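Local coordinates for sporozoite microneme protein essential for cell traversal (Plasmodium berghei, PDB 4U5A), which is a sporozoite microneme protein essential for the traversal of host cells by Plasmodium, built as a helical bundle, at residues Ser22-Ala27 and Phe104-Leu109; Asn66-Ile71 and Asn190-Lys195; Lys16-Phe21 and Ser74-Asn79. All blocks are in the same frame, centred on the assembly; numbering follows the deposited sequence.

Contact 1 of 3, residues Ser22-Ala27 and Phe104-Leu109; sequences SNDINA and FILKKL
Asp-24 and Ile-25 meet Leu-106 and Leu-109 in a side-by-side helix packing contact of the four-helix bundle, between helix 10-39 and helix 88-126. The CA traces of the two segments run in the same general sense, and their nearest CA atoms, those of Asp-24 and Leu-106, lie 7.7 Å apart. The joint is modest, burying 164 Å² over both segments, and it is made wholly by van der Waals touch.

Its outer half is the pair Asp-24 and Leu-106, whose side chains stand roughly perpendicular to each other. Leu-106 sends both methyls at the stem of the aspartate: CD1 and CD2 are each 3.7 Å from Asp-24 CB. The fork therefore sits across the CB carbon, while one carboxylate oxygen lies beside one prong, with Asp-24 OD2 3.3 Å from Leu-106 CD1. Asp-24 is partly exposed and lies at the edge of the contact.

The inner half is Ile-25 with Leu-109, both buried. The CB of Ile-25 does not point straight across, but its longer branch bends round (chi1 -70°, chi2 -69°) and brings the end methyl over. Both residues also pack on Leu-65 of helix 59-84, and Leu-109 touches Leu-185 and Leu-188 of helix 167-197, which places this half in the bundle interior. There the meeting is methyl against methyl, Ile-25 CD1 to Leu-109 CD1, at 3.9 Å.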
loop_
_atom_site.group_PDB
_atom_site.type_symbol
_atom_site.label_atom_id
_atom_site.label_comp_id
_atom_site.label_asym_id
_atom_site.label_seq_id
_atom_site.Cartn_x
_atom_site.Cartn_y
_atom_site.Cartn_z
ATOM N N SER A 22 9.274 0.890 9.511
ATOM C CA SER A 22 8.019 0.793 10.248
ATOM C C SER A 22 7.204 2.083 10.151
ATOM O O SER A 22 5.990 2.039 9.924
ATOM C CB SER A 22 8.288 0.460 11.716
ATOM O OG SER A 22 8.741 -0.872 11.869
ATOM N N ASN A 23 7.875 3.224 10.305
ATOM C CA ASN A 23 7.212 4.523 10.179
ATOM C C ASN A 23 6.581 4.719 8.802
ATOM O O ASN A 23 5.403 5.089 8.690
ATOM C CB ASN A 23 8.204 5.656 10.449
ATOM C CG ASN A 23 8.626 5.733 11.901
ATOM O OD1 ASN A 23 7.946 5.216 12.787
ATOM N ND2 ASN A 23 9.761 6.373 12.153
ATOM N N ASP A 24 7.368 4.461 7.759
ATOM C CA ASP A 24 6.882 4.593 6.388
ATOM C C ASP A 24 5.677 3.678 6.132
ATOM O O ASP A 24 4.678 4.097 5.532
ATOM C CB ASP A 24 8.009 4.292 5.395
ATOM C CG ASP A 24 9.196 5.232 5.554
ATOM O OD1 ASP A 24 9.010 6.352 6.076
ATOM O OD2 ASP A 24 10.317 4.850 5.155
ATOM N N ILE A 25 5.774 2.436 6.600
ATOM C CA ILE A 25 4.686 1.472 6.459
ATOM C C ILE A 25 3.416 1.941 7.175
ATOM O O ILE A 25 2.318 1.827 6.630
ATOM C CB ILE A 25 5.096 0.079 6.987
ATOM C CG1 ILE A 25 6.140 -0.549 6.062
ATOM C CG2 ILE A 25 3.895 -0.846 7.074
ATOM C CD1 ILE A 25 5.591 -0.946 4.708
ATOM N N ASN A 26 3.562 2.479 8.385
ATOM C CA ASN A 26 2.404 2.973 9.128
ATOM C C ASN A 26 1.763 4.154 8.399
ATOM O O ASN A 26 0.535 4.296 8.382
ATOM C CB ASN A 26 2.800 3.367 10.545
ATOM N N ALA A 27 2.598 4.996 7.795
ATOM C CA ALA A 27 2.099 6.107 6.992
ATOM C C ALA A 27 1.267 5.600 5.809
ATOM O O ALA A 27 0.162 6.098 5.548
ATOM C CB ALA A 27 3.255 6.969 6.505
ATOM N N PHE A 104 12.322 -0.038 -2.672
ATOM C CA PHE A 104 11.570 -0.780 -3.680
ATOM C C PHE A 104 10.140 -1.022 -3.207
ATOM O O PHE A 104 9.166 -0.690 -3.911
ATOM C CB PHE A 104 12.272 -2.102 -4.000
ATOM C CG PHE A 104 11.427 -3.075 -4.769
ATOM C CD1 PHE A 104 11.324 -2.989 -6.148
ATOM C CD2 PHE A 104 10.751 -4.096 -4.111
ATOM C CE1 PHE A 104 10.549 -3.890 -6.860
ATOM C CE2 PHE A 104 9.976 -5.000 -4.814
ATOM C CZ PHE A 104 9.876 -4.897 -6.192
ATOM N N ILE A 105 10.021 -1.588 -2.007
ATOM C CA ILE A 105 8.710 -1.858 -1.424
ATOM C C ILE A 105 7.865 -0.585 -1.359
ATOM O O ILE A 105 6.706 -0.578 -1.791
ATOM C CB ILE A 105 8.826 -2.463 -0.007
ATOM C CG1 ILE A 105 9.576 -3.797 -0.051
ATOM C CG2 ILE A 105 7.448 -2.676 0.591
ATOM C CD1 ILE A 105 8.883 -4.866 -0.885
ATOM N N LEU A 106 8.451 0.496 -0.849
ATOM C CA LEU A 106 7.713 1.751 -0.706
ATOM C C LEU A 106 7.255 2.313 -2.054
ATOM O O LEU A 106 6.136 2.825 -2.169
ATOM C CB LEU A 106 8.560 2.781 0.044
ATOM C CG LEU A 106 8.809 2.422 1.514
ATOM C CD1 LEU A 106 9.728 3.416 2.201
ATOM C CD2 LEU A 106 7.485 2.330 2.254
ATOM N N LYS A 107 8.096 2.190 -3.079
ATOM C CA LYS A 107 7.725 2.662 -4.412
ATOM C C LYS A 107 6.537 1.873 -4.957
ATOM O O LYS A 107 5.570 2.459 -5.475
ATOM C CB LYS A 107 8.906 2.566 -5.365
ATOM N N LYS A 108 6.605 0.548 -4.831
ATOM C CA LYS A 108 5.520 -0.299 -5.317
ATOM C C LYS A 108 4.211 0.025 -4.587
ATOM O O LYS A 108 3.135 0.111 -5.200
ATOM C CB LYS A 108 5.870 -1.776 -5.140
ATOM C CG LYS A 108 7.147 -2.206 -5.852
ATOM C CD LYS A 108 7.097 -1.951 -7.352
ATOM C CE LYS A 108 6.624 -3.174 -8.125
ATOM N NZ LYS A 108 6.734 -2.964 -9.599
ATOM N N LEU A 109 4.319 0.228 -3.277
ATOM C CA LEU A 109 3.165 0.567 -2.451
ATOM C C LEU A 109 2.542 1.904 -2.856
ATOM O O LEU A 109 1.322 2.017 -2.935
ATOM C CB LEU A 109 3.564 0.591 -0.974
ATOM C CG LEU A 109 3.659 -0.794 -0.319
ATOM C CD1 LEU A 109 4.180 -0.701 1.109
ATOM C CD2 LEU A 109 2.314 -1.501 -0.357
#

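Contact 2 of 3, residues Asn66-Ile71 and Asn190-Lys195; sequences NIIDGI and NDLQIK
Leu-192 of helix 167-197 turns its CG away from its own backbone N (chi1 174°) and, with chi2 at 63°, sets its CD2 methyl between Ile-68 and Ile-71 of helix 59-84. Both isoleucines answer with the short branch, because their first torsion places CG2, and not CG1, opposite the backbone N. This is helix-helix packing within the four-helix bundle, between two neighbours that run nearly parallel: the axes of the short segments diverge by 9° and approach to 10.7 Å.

Leu-192 CD2 stands 3.6 Å from Ile-68 CG2 and 4.0 Å from Ile-71 CG2, so one methyl serves two residues a helical turn apart. It also lies near the backbone, 3.8 Å from Ile-68 O. Ile-71 and Leu-192 lie alongside each other, pointing opposite ways, so that CG2 and CD2 meet. Ile-68 and Leu-192 are both buried; Leu-192 packs on Val-101 of helix 88-126, and both isoleucines also touch Ile-189 of helix 167-197. This end of the contact therefore belongs to the common core.

The other end lies at the surface. Gln-193 is exposed and its CB points to the flank, but the extended chain brings the amide end nearer, across Ile-71. The end methyl of Ile-71 rests against its aliphatic part and its amide: Ile-71 CD1 is 3.9 Å from Gln-193 CG and 3.5 Å from Gln-193 NE2.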
loop_
_atom_site.group_PDB
_atom_site.type_symbol
_atom_site.label_atom_id
_atom_site.label_comp_id
_atom_site.label_asym_id
_atom_site.label_seq_id
_atom_site.Cartn_x
_atom_site.Cartn_y
_atom_site.Cartn_z
ATOM N N ASN A 66 1.308 -5.072 7.750
ATOM C CA ASN A 66 1.899 -5.484 9.016
ATOM C C ASN A 66 2.853 -6.655 8.798
ATOM O O ASN A 66 3.837 -6.813 9.518
ATOM C CB ASN A 66 0.810 -5.860 10.023
ATOM C CG ASN A 66 0.153 -4.642 10.664
ATOM O OD1 ASN A 66 0.705 -3.541 10.654
ATOM N ND2 ASN A 66 -1.032 -4.843 11.230
ATOM N N ILE A 67 2.563 -7.461 7.780
ATOM C CA ILE A 67 3.423 -8.577 7.401
ATOM C C ILE A 67 4.740 -8.070 6.814
ATOM O O ILE A 67 5.818 -8.502 7.219
ATOM C CB ILE A 67 2.717 -9.495 6.372
ATOM C CG1 ILE A 67 1.500 -10.175 7.004
ATOM C CG2 ILE A 67 3.679 -10.535 5.816
ATOM C CD1 ILE A 67 0.756 -11.093 6.062
ATOM N N ILE A 68 4.634 -7.151 5.857
ATOM C CA ILE A 68 5.797 -6.526 5.233
ATOM C C ILE A 68 6.692 -5.861 6.274
ATOM O O ILE A 68 7.912 -6.035 6.273
ATOM C CB ILE A 68 5.370 -5.479 4.186
ATOM C CG1 ILE A 68 4.522 -6.133 3.095
ATOM C CG2 ILE A 68 6.580 -4.786 3.582
ATOM C CD1 ILE A 68 4.010 -5.154 2.065
ATOM N N ASP A 69 6.065 -5.111 7.173
ATOM C CA ASP A 69 6.770 -4.446 8.260
ATOM C C ASP A 69 7.478 -5.462 9.147
ATOM O O ASP A 69 8.651 -5.292 9.476
ATOM C CB ASP A 69 5.783 -3.608 9.083
ATOM C CG ASP A 69 6.466 -2.728 10.121
ATOM O OD1 ASP A 69 7.712 -2.725 10.199
ATOM O OD2 ASP A 69 5.744 -2.027 10.859
ATOM N N GLY A 70 6.777 -6.532 9.507
ATOM C CA GLY A 70 7.343 -7.524 10.402
ATOM C C GLY A 70 8.404 -8.401 9.766
ATOM O O GLY A 70 9.380 -8.769 10.421
ATOM N N ILE A 71 8.225 -8.718 8.485
ATOM C CA ILE A 71 9.187 -9.540 7.758
ATOM C C ILE A 71 10.531 -8.828 7.653
ATOM O O ILE A 71 11.587 -9.441 7.840
ATOM C CB ILE A 71 8.671 -9.919 6.349
ATOM C CG1 ILE A 71 7.617 -11.026 6.453
ATOM C CG2 ILE A 71 9.803 -10.421 5.468
ATOM C CD1 ILE A 71 7.064 -11.476 5.113
ATOM N N ASN A 190 5.662 -11.487 -1.591
ATOM C CA ASN A 190 6.463 -12.542 -2.193
ATOM C C ASN A 190 7.759 -11.979 -2.778
ATOM O O ASN A 190 8.818 -12.595 -2.655
ATOM C CB ASN A 190 5.663 -13.276 -3.272
ATOM C CG ASN A 190 6.384 -14.501 -3.806
ATOM O OD1 ASN A 190 6.566 -15.486 -3.092
ATOM N ND2 ASN A 190 6.789 -14.449 -5.070
ATOM N N ASP A 191 7.675 -10.807 -3.404
ATOM C CA ASP A 191 8.859 -10.143 -3.946
ATOM C C ASP A 191 9.833 -9.754 -2.837
ATOM O O ASP A 191 11.048 -9.860 -3.002
ATOM C CB ASP A 191 8.468 -8.901 -4.755
ATOM C CG ASP A 191 7.745 -9.244 -6.046
ATOM O OD1 ASP A 191 7.929 -10.370 -6.557
ATOM O OD2 ASP A 191 6.997 -8.381 -6.554
ATOM N N LEU A 192 9.289 -9.310 -1.707
ATOM C CA LEU A 192 10.098 -8.929 -0.553
ATOM C C LEU A 192 10.858 -10.126 0.015
ATOM O O LEU A 192 12.042 -10.029 0.336
ATOM C CB LEU A 192 9.217 -8.307 0.531
ATOM C CG LEU A 192 9.899 -7.978 1.861
ATOM C CD1 LEU A 192 10.977 -6.929 1.675
ATOM C CD2 LEU A 192 8.875 -7.507 2.875
ATOM N N GLN A 193 10.170 -11.254 0.142
ATOM C CA GLN A 193 10.789 -12.460 0.671
ATOM C C GLN A 193 11.857 -13.000 -0.270
ATOM O O GLN A 193 12.820 -13.630 0.170
ATOM C CB GLN A 193 9.732 -13.528 0.952
ATOM C CG GLN A 193 8.991 -13.313 2.264
ATOM C CD GLN A 193 7.901 -14.336 2.498
ATOM O OE1 GLN A 193 7.296 -14.845 1.555
ATOM N NE2 GLN A 193 7.659 -14.656 3.760
ATOM N N ILE A 194 11.691 -12.740 -1.562
ATOM C CA ILE A 194 12.671 -13.167 -2.551
ATOM C C ILE A 194 13.912 -12.275 -2.505
ATOM O O ILE A 194 15.040 -12.769 -2.476
ATOM C CB ILE A 194 12.070 -13.163 -3.971
ATOM C CG1 ILE A 194 11.071 -14.315 -4.120
ATOM C CG2 ILE A 194 13.160 -13.293 -5.021
ATOM C CD1 ILE A 194 10.366 -14.354 -5.459
ATOM N N LYS A 195 13.704 -10.962 -2.480
ATOM C CA LYS A 195 14.818 -10.020 -2.484
ATOM C C LYS A 195 15.639 -10.096 -1.200
ATOM O O LYS A 195 16.854 -9.907 -1.229
ATOM C CB LYS A 195 14.312 -8.590 -2.693
ATOM C CG LYS A 195 13.963 -8.274 -4.132
ATOM C CD LYS A 195 13.615 -6.807 -4.332
ATOM C CE LYS A 195 13.510 -6.486 -5.816
ATOM N NZ LYS A 195 12.536 -7.385 -6.498
#

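Contact 3 of 3, residues Lys16-Phe21 and Ser74-Asn79; sequences KLSDDF and SFIENN
The apolar part of this contact rests on Ile-76, whose side chain reaches from helix 59-84 to Leu-17 and Ser-18 of helix 10-39. Its longer branch lies beside the backbone N and continues extended (chi1 -67°, chi2 -173°), which carries the end methyl across the gap: Ile-76 CD1 comes within 3.6 Å of Leu-17 CB. Leu-17 thus offers its stem to the isoleucine, while its side chain also packs on Lys-95 and Ile-98 of helix 88-126. Ile-76 is further flanked by Phe-14, earlier on helix 10-39.

A second kind of approach sets a small polar group against hydrocarbon. The hydroxyl of Ser-18 lies along the branched isoleucine, with Ser-18 OG 3.2 Å from Ile-76 CD1, 3.5 Å from Ile-76 CB and 3.6 Å from Ile-76 CG2. Contact with the stem and with both branches shows that the oxygen lies against the flank of the side chain as well as near its end. None of these carbons is a hydrogen-bonding partner, so the evidence is for packing alone. The CA atoms of Ser-18 and Ile-76 are the nearest pair between the two segments, 7.0 Å apart.

Charged groups belong to the surroundings. Asp-19 makes a salt bridge to Arg-73, which ties helix 10-39 to helix 59-84 beside the contact, and Glu-77 makes one to Lys-80 within its own helix.

The two segments run in opposite general senses, burying 136 Å² between them; of the residues that touch, Ser-18 and Ile-76 are buried and Leu-17 is partly exposed. This is the packing of an antiparallel helix pair in a four-helix bundle.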
loop_
_atom_site.group_PDB
_atom_site.type_symbol
_atom_site.label_atom_id
_atom_site.label_comp_id
_atom_site.label_asym_id
_atom_site.label_seq_id
_atom_site.Cartn_x
_atom_site.Cartn_y
_atom_site.Cartn_z
ATOM N N LYS A 16 17.749 1.518 13.190
ATOM C CA LYS A 16 17.189 2.687 12.518
ATOM C C LYS A 16 16.536 2.299 11.196
ATOM O O LYS A 16 15.488 2.839 10.837
ATOM C CB LYS A 16 18.259 3.746 12.291
ATOM N N LEU A 17 17.154 1.370 10.467
ATOM C CA LEU A 17 16.525 0.847 9.253
ATOM C C LEU A 17 15.139 0.279 9.570
ATOM O O LEU A 17 14.139 0.626 8.914
ATOM C CB LEU A 17 17.407 -0.219 8.598
ATOM C CG LEU A 17 18.650 0.295 7.866
ATOM C CD1 LEU A 17 19.554 -0.849 7.441
ATOM C CD2 LEU A 17 18.230 1.110 6.655
ATOM N N SER A 18 15.080 -0.567 10.596
ATOM C CA SER A 18 13.816 -1.178 10.991
ATOM C C SER A 18 12.768 -0.134 11.377
ATOM O O SER A 18 11.625 -0.176 10.901
ATOM C CB SER A 18 14.032 -2.143 12.158
ATOM O OG SER A 18 14.764 -3.285 11.755
ATOM N N ASP A 19 13.171 0.815 12.217
ATOM C CA ASP A 19 12.253 1.831 12.721
ATOM C C ASP A 19 11.723 2.756 11.617
ATOM O O ASP A 19 10.522 3.058 11.571
ATOM C CB ASP A 19 12.937 2.648 13.819
ATOM C CG ASP A 19 13.220 1.824 15.064
ATOM O OD1 ASP A 19 12.471 0.859 15.320
ATOM O OD2 ASP A 19 14.191 2.136 15.786
ATOM N N ASP A 20 12.614 3.195 10.732
ATOM C CA ASP A 20 12.219 4.027 9.599
ATOM C C ASP A 20 11.231 3.289 8.709
ATOM O O ASP A 20 10.193 3.841 8.321
ATOM C CB ASP A 20 13.437 4.453 8.775
ATOM C CG ASP A 20 14.271 5.515 9.465
ATOM O OD1 ASP A 20 13.923 5.910 10.599
ATOM O OD2 ASP A 20 15.277 5.952 8.869
ATOM N N PHE A 21 11.554 2.037 8.394
ATOM C CA PHE A 21 10.670 1.239 7.554
ATOM C C PHE A 21 9.292 1.127 8.202
ATOM O O PHE A 21 8.269 1.273 7.533
ATOM C CB PHE A 21 11.259 -0.146 7.305
ATOM C CG PHE A 21 10.488 -0.956 6.303
ATOM C CD1 PHE A 21 10.541 -0.640 4.955
ATOM C CD2 PHE A 21 9.705 -2.029 6.708
ATOM C CE1 PHE A 21 9.835 -1.376 4.025
ATOM C CE2 PHE A 21 8.996 -2.775 5.782
ATOM C CZ PHE A 21 9.061 -2.446 4.437
ATOM N N SER A 74 12.134 -8.640 11.135
ATOM C CA SER A 74 12.641 -9.954 11.506
ATOM C C SER A 74 13.933 -10.255 10.763
ATOM O O SER A 74 14.845 -10.867 11.316
ATOM C CB SER A 74 11.602 -11.042 11.220
ATOM O OG SER A 74 10.656 -11.150 12.271
ATOM N N PHE A 75 14.017 -9.808 9.514
ATOM C CA PHE A 75 15.217 -10.041 8.720
ATOM C C PHE A 75 16.426 -9.310 9.286
ATOM O O PHE A 75 17.506 -9.888 9.416
ATOM C CB PHE A 75 15.003 -9.609 7.273
ATOM C CG PHE A 75 16.247 -9.687 6.437
ATOM C CD1 PHE A 75 16.649 -10.891 5.881
ATOM C CD2 PHE A 75 17.028 -8.559 6.227
ATOM C CE1 PHE A 75 17.800 -10.969 5.116
ATOM C CE2 PHE A 75 18.181 -8.628 5.468
ATOM C CZ PHE A 75 18.568 -9.835 4.910
ATOM N N ILE A 76 16.239 -8.035 9.609
ATOM C CA ILE A 76 17.305 -7.202 10.151
ATOM C C ILE A 76 17.827 -7.748 11.485
ATOM O O ILE A 76 19.035 -7.760 11.721
ATOM C CB ILE A 76 16.836 -5.746 10.307
ATOM C CG1 ILE A 76 16.582 -5.140 8.924
ATOM C CG2 ILE A 76 17.865 -4.920 11.060
ATOM C CD1 ILE A 76 16.289 -3.664 8.943
ATOM N N GLU A 77 16.928 -8.200 12.354
ATOM C CA GLU A 77 17.338 -8.733 13.648
ATOM C C GLU A 77 18.221 -9.965 13.478
ATOM O O GLU A 77 19.253 -10.099 14.140
ATOM C CB GLU A 77 16.119 -9.089 14.497
ATOM C CG GLU A 77 15.249 -7.910 14.865
ATOM C CD GLU A 77 15.921 -6.979 15.850
ATOM O OE1 GLU A 77 16.645 -7.476 16.739
ATOM O OE2 GLU A 77 15.711 -5.751 15.745
ATOM N N ASN A 78 17.804 -10.866 12.594
ATOM C CA ASN A 78 18.522 -12.111 12.360
ATOM C C ASN A 78 19.793 -11.900 11.543
ATOM O O ASN A 78 20.594 -12.822 11.380
ATOM C CB ASN A 78 17.611 -13.124 11.669
ATOM C CG ASN A 78 16.512 -13.645 12.587
ATOM O OD1 ASN A 78 16.592 -13.523 13.811
ATOM N ND2 ASN A 78 15.471 -14.217 11.991
ATOM N N ASN A 79 19.978 -10.681 11.045
ATOM C CA ASN A 79 21.122 -10.359 10.197
ATOM C C ASN A 79 22.178 -9.581 10.983
ATOM O O ASN A 79 23.282 -9.335 10.495
ATOM C CB ASN A 79 20.650 -9.557 8.974
ATOM C CG ASN A 79 21.733 -9.380 7.925
ATOM O OD1 ASN A 79 22.326 -8.309 7.807
ATOM N ND2 ASN A 79 21.985 -10.428 7.147
#

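How the contacts relate
Together the three contacts join all four long helices of the bundle: contacts 1 and 2 each pair neighbours running the same way, and contact 3 adds an antiparallel pair drawn from helices those two also use. Contact 1 lies closest to the chain centre, about 7 Å between centres, against about 13 and 19 Å for contacts 2 and 3. Ile-105 bridges contacts 1 and 2, its CD1 3.7 Å from Leu-192 CB and its CG2 3.8 Å from Ile-68 CG2. A probable hydrogen bond, Ser-22 OG to Asp-69 OD1 at 2.7 Å, reinforces that link. Phe-21, from segment 16-21 of contact 3, reaches contact 2, its CE2 3.5 Å from Ile-68 O.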